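Local coordinates for protein (2Z,6E)-hedycaryol synthase (Kitasatospora setae, PDB 4MC3) that catalyses the magnesium-dependent 1,11-cyclization of (2E,6E)-farnesyl diphosphate, with water, to (2Z,6E)-hedycaryol and diphosphate, at residues Met181-Trp185 with Arg210-Ala214; Trp185-Arg191 with Asp294-Val299. All blocks are in the same frame, centred on the assembly; numbering follows the deposited sequence.

Interaction 1: Met181-Trp185 with Arg210-Ala214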
ATOM      1  N   MET A 181      -1.037  -0.197   0.611  1.00 14.97           N
ATOM      2  CA  MET A 181      -0.430  -1.197   1.483  1.00 15.84           C
ATOM      3  C   MET A 181      -0.861  -2.628   1.167  1.00 15.62           C
ATOM      4  O   MET A 181      -0.016  -3.498   0.957  1.00 16.45           O
ATOM      5  CB  MET A 181      -0.731  -0.875   2.949  1.00 18.18           C
ATOM      6  CG  MET A 181       0.321  -0.009   3.623  1.00 19.59           C
ATOM      7  SD  MET A 181       1.989  -0.353   3.031  1.00 33.45           S
ATOM      8  CE  MET A 181       2.389   1.197   2.226  1.00 13.56           C
ATOM      9  N   PRO A 182      -2.168  -2.878   1.142  1.00 15.57           N
ATOM     10  CA  PRO A 182      -2.659  -4.264   0.975  1.00 15.81           C
ATOM     11  C   PRO A 182      -2.012  -4.997  -0.230  1.00 15.42           C
ATOM     12  O   PRO A 182      -1.525  -6.129  -0.064  1.00 16.60           O
ATOM     13  CB  PRO A 182      -4.151  -4.092   0.853  1.00 17.65           C
ATOM     14  CG  PRO A 182      -4.412  -2.932   1.766  1.00 17.74           C
ATOM     15  CD  PRO A 182      -3.310  -1.971   1.390  1.00 15.92           C
ATOM     16  N   TRP A 183      -1.998  -4.393  -1.405  1.00 14.90           N
ATOM     17  CA  TRP A 183      -1.357  -5.053  -2.546  1.00 14.92           C
ATOM     18  C   TRP A 183       0.148  -5.042  -2.484  1.00 14.22           C
ATOM     19  O   TRP A 183       0.834  -5.984  -2.920  1.00 14.65           O
ATOM     20  CB  TRP A 183      -1.868  -4.544  -3.900  1.00 16.10           C
ATOM     21  CG  TRP A 183      -1.607  -3.151  -4.248  1.00 14.75           C
ATOM     22  CD1 TRP A 183      -2.471  -2.130  -4.121  1.00 16.43           C
ATOM     23  CD2 TRP A 183      -0.423  -2.618  -4.819  1.00 16.11           C
ATOM     24  NE1 TRP A 183      -1.894  -0.968  -4.565  1.00 16.13           N
ATOM     25  CE2 TRP A 183      -0.615  -1.242  -4.981  1.00 16.39           C
ATOM     26  CE3 TRP A 183       0.832  -3.180  -5.184  1.00 15.95           C
ATOM     27  CZ2 TRP A 183       0.368  -0.411  -5.538  1.00 17.22           C
ATOM     28  CZ3 TRP A 183       1.797  -2.316  -5.738  1.00 16.04           C
ATOM     29  CH2 TRP A 183       1.563  -0.973  -5.885  1.00 19.55           C
ATOM     30  N   LEU A 184       0.726  -3.987  -1.873  1.00 14.76           N
ATOM     31  CA  LEU A 184       2.159  -3.974  -1.658  1.00 15.57           C
ATOM     32  C   LEU A 184       2.622  -5.134  -0.841  1.00 13.78           C
ATOM     33  O   LEU A 184       3.607  -5.839  -1.115  1.00 15.60           O
ATOM     34  CB  LEU A 184       2.637  -2.622  -1.056  1.00 16.17           C
ATOM     35  CG  LEU A 184       2.491  -1.468  -2.017  1.00 16.79           C
ATOM     36  CD1 LEU A 184       2.559  -0.130  -1.273  1.00 18.24           C
ATOM     37  CD2 LEU A 184       3.636  -1.461  -3.037  1.00 17.29           C
ATOM     38  N   TRP A 185       1.947  -5.368   0.278  1.00 14.78           N
ATOM     39  CA  TRP A 185       2.255  -6.477   1.196  1.00 15.60           C
ATOM     40  C   TRP A 185       1.981  -7.827   0.526  1.00 14.27           C
ATOM     41  O   TRP A 185       2.758  -8.756   0.752  1.00 16.20           O
ATOM     42  CB  TRP A 185       1.532  -6.398   2.505  1.00 17.92           C
ATOM     43  CG  TRP A 185       2.081  -5.238   3.382  1.00 17.37           C
ATOM     44  CD1 TRP A 185       3.351  -4.782   3.442  1.00 22.56           C
ATOM     45  CD2 TRP A 185       1.310  -4.398   4.276  1.00 16.21           C
ATOM     46  NE1 TRP A 185       3.442  -3.738   4.351  1.00 23.50           N
ATOM     47  CE2 TRP A 185       2.187  -3.460   4.839  1.00 18.97           C
ATOM     48  CE3 TRP A 185      -0.036  -4.343   4.606  1.00 17.21           C
ATOM     49  CZ2 TRP A 185       1.751  -2.474   5.772  1.00 19.01           C
ATOM     50  CZ3 TRP A 185      -0.472  -3.393   5.561  1.00 19.48           C
ATOM     51  CH2 TRP A 185       0.425  -2.477   6.104  1.00 19.26           C
ATOM     52  N   ARG A 210      -3.457  -6.182   8.885  1.00 20.28           N
ATOM     53  CA  ARG A 210      -3.360  -5.533   7.569  1.00 19.55           C
ATOM     54  C   ARG A 210      -4.109  -4.176   7.624  1.00 18.40           C
ATOM     55  O   ARG A 210      -3.584  -3.159   7.191  1.00 19.10           O
ATOM     56  CB  ARG A 210      -3.970  -6.440   6.490  1.00 20.56           C
ATOM     57  CG  ARG A 210      -4.028  -5.903   5.067  1.00 21.70           C
ATOM     58  CD  ARG A 210      -4.675  -6.841   4.052  1.00 23.46           C
ATOM     59  NE  ARG A 210      -3.905  -8.070   3.992  1.00 22.73           N
ATOM     60  CZ  ARG A 210      -4.288  -9.290   4.438  1.00 25.22           C
ATOM     61  NH1 ARG A 210      -5.485  -9.532   4.892  1.00 27.24           N
ATOM     62  NH2 ARG A 210      -3.411 -10.289   4.373  1.00 25.16           N
ATOM     63  N   ARG A 211      -5.322  -4.159   8.142  1.00 18.75           N
ATOM     64  CA  ARG A 211      -6.093  -2.926   8.222  1.00 18.21           C
ATOM     65  C   ARG A 211      -5.443  -1.906   9.117  1.00 18.01           C
ATOM     66  O   ARG A 211      -5.273  -0.724   8.729  1.00 18.77           O
ATOM     67  CB  ARG A 211      -7.541  -3.201   8.673  1.00 21.38           C
ATOM     68  CG  ARG A 211      -8.299  -1.890   8.942  1.00 22.39           C
ATOM     69  CD  ARG A 211      -9.744  -2.163   9.335  1.00 27.73           C
ATOM     70  NE  ARG A 211     -10.340  -0.928   9.824  1.00 28.95           N
ATOM     71  CZ  ARG A 211     -11.220  -0.157   9.193  1.00 29.86           C
ATOM     72  NH1 ARG A 211     -11.690  -0.454   8.003  1.00 32.46           N
ATOM     73  NH2 ARG A 211     -11.654   0.926   9.826  1.00 32.72           N
ATOM     74  N   ALA A 212      -5.035  -2.304  10.320  1.00 19.52           N
ATOM     75  CA  ALA A 212      -4.444  -1.362  11.240  1.00 20.93           C
ATOM     76  C   ALA A 212      -3.126  -0.836  10.772  1.00 18.99           C
ATOM     77  O   ALA A 212      -2.816   0.368  10.936  1.00 19.76           O
ATOM     78  CB  ALA A 212      -4.315  -1.980  12.623  1.00 23.12           C
ATOM     79  N   GLY A 213      -2.288  -1.703  10.190  1.00 19.16           N
ATOM     80  CA  GLY A 213      -1.026  -1.252   9.681  1.00 20.39           C
ATOM     81  C   GLY A 213      -1.222  -0.270   8.539  1.00 18.50           C
ATOM     82  O   GLY A 213      -0.542   0.780   8.452  1.00 19.77           O
ATOM     83  N   ALA A 214      -2.154  -0.606   7.634  1.00 16.96           N
ATOM     84  CA  ALA A 214      -2.435   0.258   6.465  1.00 16.27           C
ATOM     85  C   ALA A 214      -2.940   1.621   6.964  1.00 16.88           C
ATOM     86  O   ALA A 214      -2.548   2.662   6.418  1.00 17.71           O
ATOM     87  CB  ALA A 214      -3.416  -0.367   5.492  1.00 16.85           C
TER
HETATM   88  O   HOH W   1      -1.737  -7.583   2.429  1.00 22.40           O
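Arg210 meets helix 181-188 with both side chain and backbone. Its aliphatic chain passes Pro182, with CD of Arg210 4.3 Å from CB of Pro182, while its backbone O lies 3.5 Å from Trp185 CZ3, at the edge of the indole and near its plane. The NE of Arg210 also donates to a water (2.7 Å from NE to the water O) that in turn donates to the backbone O of Pro182, so a polar link bridges two segments with no direct hydrogen bond between them; the far end of the guanidinium is held by the backbone O of Arg201. One turn on, Gly213 lets the indole come edge-on against bare backbone: Trp185 CH2 is 3.7 Å from Gly213 C, and a side chain at Gly213 would press tightly on CH2 of Trp185. Ala214 closes the row. Its N is again met by the indole edge, and its CB packs on Met181 CB at 3.7 Å. The Met181 chain then bends at chi2 (-35°) and chi3, which carries SD over the rim of one face of the Trp185 ring and away from helix 204-225. The axes of the short segments stay 10.3 Å apart at 115°, and the indole spans the separation. This is helix-to-helix packing in the all-helical class I terpene synthase alpha fold, beside the active-site pocket, where Met181 touches the bound nerolidol.

Interaction 2: Trp185-Arg191 with Asp294-Val299; sequences WDLDELR and DYAANV
Arg191 and two aspartates form a salt-bridge network in which one guanidinium grips each carboxylate differently. It takes Asp188 side-on, NE to OD1 at 2.8 Å with a nearly straight N-H...O angle of 169°, and NH2 to the syn lone pair of OD2. Asp294 is taken end-on: NH1 (2.8 Å) and NH2 (3.1 Å) both converge on OD2 of Asp294, which lies in the guanidinium plane but is approached from above its own carboxylate plane, the two planes standing 75° apart. The bend at chi2 (91°) folds the Arg191 chain back toward Asp188 and Asp294. Asp294 OD2 has a second cationic partner in Arg62. A leucine in place of Arg191 would probably leave Asp188 without its two-nitrogen grip, and Asp294 with Arg62 but no salt bridge to segment 185-191.

Next to this network lies Tyr295, whose ring extends alongside segment 185-191, bringing CE1 to 3.4 Å from the backbone O of Trp185 and 3.9 Å from Glu189 CG. The Tyr295 hydroxyl donates to one water, which donates on to Asp186 OD1 and Glu189 OE2; the same hydroxyl accepts from a second water. Asp186 OD2 and Glu189 OE2 are further tied to His145 and Arg201. At the inner end Val299 lies over one face of the Trp185 indole, with CG2 over the middle of the indole and CG1 making a CH-pi contact 3.9 Å from the centroid of the six-membered ring. The segment 185-191 thus lies between helix 286-309 and helices 65-84 and 136-160, while Tyr295 and Val299 also touch helix 204-225.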
ATOM      1  N   TRP A 185       1.947  -5.368   0.278  1.00 14.78           N
ATOM      2  CA  TRP A 185       2.255  -6.477   1.196  1.00 15.60           C
ATOM      3  C   TRP A 185       1.981  -7.827   0.526  1.00 14.27           C
ATOM      4  O   TRP A 185       2.758  -8.756   0.752  1.00 16.20           O
ATOM      5  CB  TRP A 185       1.532  -6.398   2.505  1.00 17.92           C
ATOM      6  CG  TRP A 185       2.081  -5.238   3.382  1.00 17.37           C
ATOM      7  CD1 TRP A 185       3.351  -4.782   3.442  1.00 22.56           C
ATOM      8  CD2 TRP A 185       1.310  -4.398   4.276  1.00 16.21           C
ATOM      9  NE1 TRP A 185       3.442  -3.738   4.351  1.00 23.50           N
ATOM     10  CE2 TRP A 185       2.187  -3.460   4.839  1.00 18.97           C
ATOM     11  CE3 TRP A 185      -0.036  -4.343   4.606  1.00 17.21           C
ATOM     12  CZ2 TRP A 185       1.751  -2.474   5.772  1.00 19.01           C
ATOM     13  CZ3 TRP A 185      -0.472  -3.393   5.561  1.00 19.48           C
ATOM     14  CH2 TRP A 185       0.425  -2.477   6.104  1.00 19.26           C
ATOM     15  N   ASP A 186       0.945  -7.936  -0.320  1.00 16.27           N
ATOM     16  CA  ASP A 186       0.809  -9.153  -1.097  1.00 14.90           C
ATOM     17  C   ASP A 186       2.114  -9.512  -1.831  1.00 14.52           C
ATOM     18  O   ASP A 186       2.505 -10.683  -1.938  1.00 16.27           O
ATOM     19  CB  ASP A 186      -0.327  -9.044  -2.125  1.00 15.59           C
ATOM     20  CG  ASP A 186      -1.719  -8.978  -1.507  1.00 16.11           C
ATOM     21  OD1 ASP A 186      -1.950  -9.482  -0.404  1.00 18.37           O
ATOM     22  OD2 ASP A 186      -2.585  -8.364  -2.200  1.00 18.53           O
ATOM     23  N   LEU A 187       2.791  -8.525  -2.423  1.00 14.37           N
ATOM     24  CA  LEU A 187       4.026  -8.766  -3.127  1.00 14.75           C
ATOM     25  C   LEU A 187       5.156  -9.244  -2.234  1.00 16.45           C
ATOM     26  O   LEU A 187       6.097  -9.911  -2.734  1.00 16.53           O
ATOM     27  CB  LEU A 187       4.438  -7.533  -3.952  1.00 16.04           C
ATOM     28  CG  LEU A 187       3.573  -7.139  -5.169  1.00 16.15           C
ATOM     29  CD1 LEU A 187       3.804  -5.752  -5.680  1.00 17.54           C
ATOM     30  CD2 LEU A 187       3.779  -8.175  -6.313  1.00 17.61           C
ATOM     31  N   ASP A 188       5.101  -8.948  -0.937  1.00 16.38           N
ATOM     32  CA  ASP A 188       6.103  -9.442  -0.008  1.00 17.05           C
ATOM     33  C   ASP A 188       6.107 -10.984   0.052  1.00 17.02           C
ATOM     34  O   ASP A 188       7.131 -11.592   0.375  1.00 17.86           O
ATOM     35  CB  ASP A 188       5.890  -8.883   1.385  1.00 17.46           C
ATOM     36  CG  ASP A 188       7.092  -9.106   2.331  1.00 18.01           C
ATOM     37  OD1 ASP A 188       8.234  -8.897   1.883  1.00 19.38           O
ATOM     38  OD2 ASP A 188       6.858  -9.534   3.503  1.00 18.89           O
ATOM     39  N   GLU A 189       4.997 -11.632  -0.317  1.00 16.84           N
ATOM     40  CA  GLU A 189       4.948 -13.086  -0.262  1.00 16.77           C
ATOM     41  C   GLU A 189       5.946 -13.703  -1.269  1.00 20.22           C
ATOM     42  O   GLU A 189       6.371 -14.833  -1.072  1.00 21.19           O
ATOM     43  CB  GLU A 189       3.561 -13.608  -0.502  1.00 18.27           C
ATOM     44  CG  GLU A 189       2.557 -13.194   0.528  1.00 18.24           C
ATOM     45  CD  GLU A 189       1.244 -13.973   0.444  1.00 19.54           C
ATOM     46  OE1 GLU A 189       1.295 -15.230   0.302  1.00 19.37           O
ATOM     47  OE2 GLU A 189       0.156 -13.336   0.520  1.00 19.65           O
ATOM     48  N   LEU A 190       6.319 -12.976  -2.315  1.00 18.34           N
ATOM     49  CA  LEU A 190       7.226 -13.487  -3.316  1.00 19.48           C
ATOM     50  C   LEU A 190       8.609 -13.791  -2.713  1.00 21.43           C
ATOM     51  O   LEU A 190       9.332 -14.639  -3.255  1.00 24.00           O
ATOM     52  CB  LEU A 190       7.350 -12.530  -4.466  1.00 19.86           C
ATOM     53  CG  LEU A 190       6.280 -12.632  -5.554  1.00 23.19           C
ATOM     54  CD1 LEU A 190       4.878 -12.423  -5.130  1.00 23.68           C
ATOM     55  CD2 LEU A 190       6.513 -11.660  -6.677  1.00 24.71           C
ATOM     56  N   ARG A 191       8.979 -13.128  -1.611  1.00 19.41           N
ATOM     57  CA  ARG A 191      10.302 -13.354  -1.018  1.00 20.25           C
ATOM     58  C   ARG A 191      10.309 -14.351   0.128  1.00 22.67           C
ATOM     59  O   ARG A 191      11.387 -14.724   0.629  1.00 25.68           O
ATOM     60  CB  ARG A 191      10.969 -12.056  -0.592  1.00 21.94           C
ATOM     61  CG  ARG A 191      10.317 -11.260   0.500  1.00 21.28           C
ATOM     62  CD  ARG A 191      10.786 -11.585   1.895  1.00 21.56           C
ATOM     63  NE  ARG A 191       9.938 -10.931   2.869  1.00 21.23           N
ATOM     64  CZ  ARG A 191      10.006 -11.100   4.175  1.00 20.47           C
ATOM     65  NH1 ARG A 191      10.945 -11.903   4.694  1.00 22.90           N
ATOM     66  NH2 ARG A 191       9.124 -10.528   4.960  1.00 22.47           N
ATOM     67  N   ASP A 294       7.212 -13.891   9.531  1.00 21.74           N
ATOM     68  CA  ASP A 294       8.095 -12.983   8.803  1.00 24.42           C
ATOM     69  C   ASP A 294       7.220 -11.936   8.062  1.00 23.65           C
ATOM     70  O   ASP A 294       7.573 -10.743   8.021  1.00 23.23           O
ATOM     71  CB  ASP A 294       8.979 -13.778   7.832  1.00 26.62           C
ATOM     72  CG  ASP A 294      10.300 -13.098   7.468  1.00 34.61           C
ATOM     73  OD1 ASP A 294      11.282 -13.831   7.189  1.00 38.38           O
ATOM     74  OD2 ASP A 294      10.406 -11.869   7.399  1.00 34.49           O
ATOM     75  N   TYR A 295       6.150 -12.390   7.414  1.00 21.26           N
ATOM     76  CA  TYR A 295       5.234 -11.449   6.745  1.00 21.63           C
ATOM     77  C   TYR A 295       4.704 -10.417   7.725  1.00 20.38           C
ATOM     78  O   TYR A 295       4.712  -9.228   7.445  1.00 21.60           O
ATOM     79  CB  TYR A 295       4.090 -12.232   6.143  1.00 20.89           C
ATOM     80  CG  TYR A 295       2.982 -11.494   5.464  1.00 19.82           C
ATOM     81  CD1 TYR A 295       3.030 -11.260   4.113  1.00 20.50           C
ATOM     82  CD2 TYR A 295       1.866 -11.086   6.144  1.00 20.54           C
ATOM     83  CE1 TYR A 295       1.958 -10.676   3.456  1.00 21.16           C
ATOM     84  CE2 TYR A 295       0.813 -10.436   5.525  1.00 23.06           C
ATOM     85  CZ  TYR A 295       0.875 -10.233   4.165  1.00 20.42           C
ATOM     86  OH  TYR A 295      -0.232  -9.685   3.568  1.00 21.17           O
ATOM     87  N   ALA A 296       4.249 -10.844   8.896  1.00 19.65           N
ATOM     88  CA  ALA A 296       3.714  -9.915   9.893  1.00 21.33           C
ATOM     89  C   ALA A 296       4.781  -8.970  10.471  1.00 21.66           C
ATOM     90  O   ALA A 296       4.526  -7.779  10.721  1.00 22.95           O
ATOM     91  CB  ALA A 296       3.076 -10.695  11.026  1.00 24.07           C
ATOM     92  N   ALA A 297       6.005  -9.448  10.639  1.00 22.28           N
ATOM     93  CA  ALA A 297       7.106  -8.552  11.015  1.00 24.45           C
ATOM     94  C   ALA A 297       7.401  -7.502   9.987  1.00 22.01           C
ATOM     95  O   ALA A 297       7.801  -6.366  10.319  1.00 22.50           O
ATOM     96  CB  ALA A 297       8.394  -9.339  11.338  1.00 25.47           C
ATOM     97  N   ASN A 298       7.198  -7.837   8.714  1.00 21.15           N
ATOM     98  CA  ASN A 298       7.399  -6.857   7.643  1.00 19.97           C
ATOM     99  C   ASN A 298       6.303  -5.781   7.656  1.00 19.59           C
ATOM    100  O   ASN A 298       6.559  -4.597   7.405  1.00 19.25           O
ATOM    101  CB  ASN A 298       7.427  -7.561   6.261  1.00 20.17           C
ATOM    102  CG  ASN A 298       7.846  -6.635   5.186  1.00 21.79           C
ATOM    103  OD1 ASN A 298       7.023  -6.200   4.323  1.00 22.07           O
ATOM    104  ND2 ASN A 298       9.078  -6.269   5.236  1.00 21.34           N
ATOM    105  N   VAL A 299       5.075  -6.206   7.899  1.00 19.85           N
ATOM    106  CA  VAL A 299       3.962  -5.268   8.040  1.00 18.90           C
ATOM    107  C   VAL A 299       4.324  -4.275   9.162  1.00 19.27           C
ATOM    108  O   VAL A 299       4.314  -3.044   8.960  1.00 21.03           O
ATOM    109  CB  VAL A 299       2.612  -5.946   8.314  1.00 21.46           C
ATOM    110  CG1 VAL A 299       1.555  -4.917   8.698  1.00 24.26           C
ATOM    111  CG2 VAL A 299       2.185  -6.811   7.148  1.00 23.16           C
TER
HETATM  112  O   HOH W   2      -0.892 -11.061   1.423  1.00 20.29           O
HETATM  113  O   HOH W   1      -1.737  -7.583   2.429  1.00 22.40           O

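How the interactions relate
Interactions 1 and 2 illustrate how one short helix, 181-188, can serve two neighbours with different chemistry. Both are buried, but interaction 1 lies deeper, its centre about 6 Å from the centre of the chain, against about 12 Å for that of interaction 2, and reaches the ligand pocket; there the packing is mostly apolar, with one water bridge. Interaction 2 includes partly exposed Arg191 and Asp294, and adds a salt-bridge network and a water-linked tyrosine to the apolar packing of Trp185. Trp185 belongs to both, presenting its edge to helix 204-225 and a face to helix 286-309. One water is also common to the two, and a weak hydrogen bond from Arg210 to Tyr295 joins the second segments.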